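Tegument protein VP22 (Human herpesvirus 1, PDB 4XAL) is a multifunctional tegument protein that supports late viral mRNA accumulation and translation, modulates the virion host shutoff RNase and stabilises microtubules during infection. Local coordinates at residues R24-S29 / R104-V109. Residues are numbered along the deposited sequence; the frame is centred on the assembly and turned at random.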
loop_
_atom_site.group_PDB
_atom_site.type_symbol
_atom_site.label_atom_id
_atom_site.label_comp_id
_atom_site.label_asym_id
_atom_site.label_seq_id
_atom_site.Cartn_x
_atom_site.Cartn_y
_atom_site.Cartn_z
ATOM N N ARG A 24 8.414 1.198 10.004
ATOM C CA ARG A 24 8.698 2.602 10.269
ATOM C C ARG A 24 7.490 3.499 10.036
ATOM O O ARG A 24 6.833 3.427 8.999
ATOM C CB ARG A 24 9.866 3.070 9.410
ATOM C CG ARG A 24 10.418 4.435 9.783
ATOM C CD ARG A 24 11.327 4.948 8.683
ATOM N NE ARG A 24 11.598 6.378 8.801
ATOM C CZ ARG A 24 12.686 6.894 9.363
ATOM N NH1 ARG A 24 13.622 6.094 9.864
ATOM N NH2 ARG A 24 12.839 8.213 9.419
ATOM N N LYS A 25 7.200 4.346 11.019
ATOM C CA LYS A 25 6.175 5.359 10.861
ATOM C C LYS A 25 6.635 6.341 9.793
ATOM O O LYS A 25 7.754 6.847 9.857
ATOM C CB LYS A 25 5.911 6.075 12.188
ATOM C CG LYS A 25 5.404 5.132 13.283
ATOM C CD LYS A 25 4.031 4.584 12.919
ATOM C CE LYS A 25 3.621 3.424 13.839
ATOM N NZ LYS A 25 2.400 2.737 13.324
ATOM N N LEU A 26 5.775 6.592 8.810
ATOM C CA LEU A 26 6.122 7.481 7.706
ATOM C C LEU A 26 5.727 8.914 7.989
ATOM O O LEU A 26 4.578 9.197 8.324
ATOM C CB LEU A 26 5.449 7.010 6.410
ATOM C CG LEU A 26 5.858 5.600 6.010
ATOM C CD1 LEU A 26 5.015 5.115 4.844
ATOM C CD2 LEU A 26 7.334 5.571 5.653
ATOM N N HIS A 27 6.685 9.822 7.829
ATOM C CA HIS A 27 6.427 11.253 7.942
ATOM C C HIS A 27 7.285 12.033 6.959
ATOM O O HIS A 27 8.437 11.679 6.731
ATOM C CB HIS A 27 6.723 11.746 9.362
ATOM C CG HIS A 27 5.873 11.097 10.400
ATOM N ND1 HIS A 27 4.539 11.392 10.556
ATOM C CD2 HIS A 27 6.164 10.147 11.321
ATOM C CE1 HIS A 27 4.041 10.656 11.536
ATOM N NE2 HIS A 27 5.009 9.895 12.019
ATOM N N PHE A 28 6.722 13.086 6.377
ATOM C CA PHE A 28 7.513 13.967 5.534
ATOM C C PHE A 28 8.449 14.805 6.408
ATOM O O PHE A 28 8.234 14.944 7.609
ATOM C CB PHE A 28 6.616 14.852 4.682
ATOM C CG PHE A 28 5.784 14.074 3.693
ATOM C CD1 PHE A 28 6.404 13.254 2.757
ATOM C CD2 PHE A 28 4.408 14.149 3.714
ATOM C CE1 PHE A 28 5.652 12.521 1.843
ATOM C CE2 PHE A 28 3.649 13.432 2.807
ATOM C CZ PHE A 28 4.271 12.613 1.878
ATOM N N SER A 29 9.495 15.332 5.796
ATOM C CA SER A 29 10.543 16.018 6.542
ATOM C C SER A 29 10.011 17.251 7.242
ATOM O O SER A 29 9.147 17.953 6.716
ATOM C CB SER A 29 11.694 16.403 5.620
ATOM O OG SER A 29 12.628 17.206 6.318
ATOM N N ARG A 104 -3.029 6.996 7.065
ATOM C CA ARG A 104 -3.647 5.724 6.706
ATOM C C ARG A 104 -2.604 4.628 6.571
ATOM O O ARG A 104 -2.839 3.491 6.977
ATOM C CB ARG A 104 -4.436 5.842 5.396
ATOM C CG ARG A 104 -5.595 6.829 5.398
ATOM C CD ARG A 104 -6.812 6.294 6.131
ATOM N NE ARG A 104 -6.892 6.867 7.468
ATOM C CZ ARG A 104 -7.551 7.983 7.757
ATOM N NH1 ARG A 104 -8.189 8.640 6.797
ATOM N NH2 ARG A 104 -7.570 8.439 9.005
ATOM N N ALA A 105 -1.458 4.956 5.976
ATOM C CA ALA A 105 -0.392 3.977 5.815
ATOM C C ALA A 105 0.202 3.568 7.167
ATOM O O ALA A 105 0.634 2.429 7.345
ATOM C CB ALA A 105 0.696 4.514 4.920
ATOM N N ASN A 106 0.234 4.497 8.115
ATOM C CA ASN A 106 0.823 4.202 9.420
ATOM C C ASN A 106 -0.115 3.395 10.309
ATOM O O ASN A 106 0.335 2.700 11.213
ATOM C CB ASN A 106 1.220 5.491 10.144
ATOM C CG ASN A 106 2.422 6.155 9.517
ATOM O OD1 ASN A 106 3.241 5.492 8.887
ATOM N ND2 ASN A 106 2.536 7.473 9.685
ATOM N N GLU A 107 -1.412 3.518 10.048
ATOM C CA GLU A 107 -2.446 2.812 10.805
ATOM C C GLU A 107 -2.438 1.314 10.548
ATOM O O GLU A 107 -2.960 0.538 11.351
ATOM C CB GLU A 107 -3.831 3.353 10.458
ATOM C CG GLU A 107 -4.163 4.682 11.059
ATOM C CD GLU A 107 -5.502 5.182 10.576
ATOM O OE1 GLU A 107 -6.113 4.510 9.712
ATOM O OE2 GLU A 107 -5.948 6.239 11.069
ATOM N N LEU A 108 -1.868 0.922 9.416
ATOM C CA LEU A 108 -1.848 -0.477 8.977
ATOM C C LEU A 108 -1.171 -1.407 9.971
ATOM O O LEU A 108 -0.192 -1.032 10.620
ATOM C CB LEU A 108 -1.135 -0.596 7.624
ATOM C CG LEU A 108 -1.950 -0.499 6.333
ATOM C CD1 LEU A 108 -3.184 0.343 6.521
ATOM C CD2 LEU A 108 -1.095 0.033 5.177
ATOM N N VAL A 109 -1.690 -2.627 10.081
ATOM C CA VAL A 109 -1.053 -3.663 10.892
ATOM C C VAL A 109 -0.708 -4.875 10.017
ATOM O O VAL A 109 -1.453 -5.197 9.090
ATOM C CB VAL A 109 -1.956 -4.095 12.070
ATOM C CG1 VAL A 109 -1.178 -4.945 13.057
ATOM C CG2 VAL A 109 -2.553 -2.878 12.762
#
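Asn-106 and Leu-26 illustrate how one side-chain amide can pair with the N-H and C=O of one residue in an extended loop, much as a neighbouring peptide would. The carboxamide uses both its ends on a single residue: OD1 accepts from Leu-26 N at 2.8 Å along an almost straight N-H...O path (177°), while ND2 donates to Leu-26 O at 3.0 Å. That oxygen lies close to the plane of the amide, but each donor is tilted somewhat from the plane of the carbonyl it binds. Gripped at both ends, the amide has its flip settled, because exchanging OD1 and ND2 would set donor against donor at Leu-26 N.

Lys-25 strengthens the hold by folding over the same asparagine. A bend at chi2 (-66°) followed by an extended run carries CD over one face of the amide, 4.1 Å from Asn-106 CB, and brings NZ within 3.0 Å of Asn-106 O. This second acceptor is a main-chain carbonyl near the C-terminal end of helix 101-107, where the helix dipole would probably favour a positive charge. On the same side of the amide plane, but out toward ND2, stands the ring of His-27, inclined at 55° to it, with CE1 4.0 Å from Asn-106 ND2 in a looser, oblique approach without a hydrogen bond. Leu-26 points inward instead, its CD1 reaching Ala-105 CB at 4.4 Å.

In this VP22 core domain, the contact ties the extended segment 24-29 to the short helix 101-107 near the end of the modelled chain, within the region that interacts with gE. Both segments touch the long helix 41-74: Leu-26 contacts Arg-57, which also binds Arg-24 O, Phe-28 rests on Asn-47 and Val-50, and Leu-108, just past the short helix, meets Met-61.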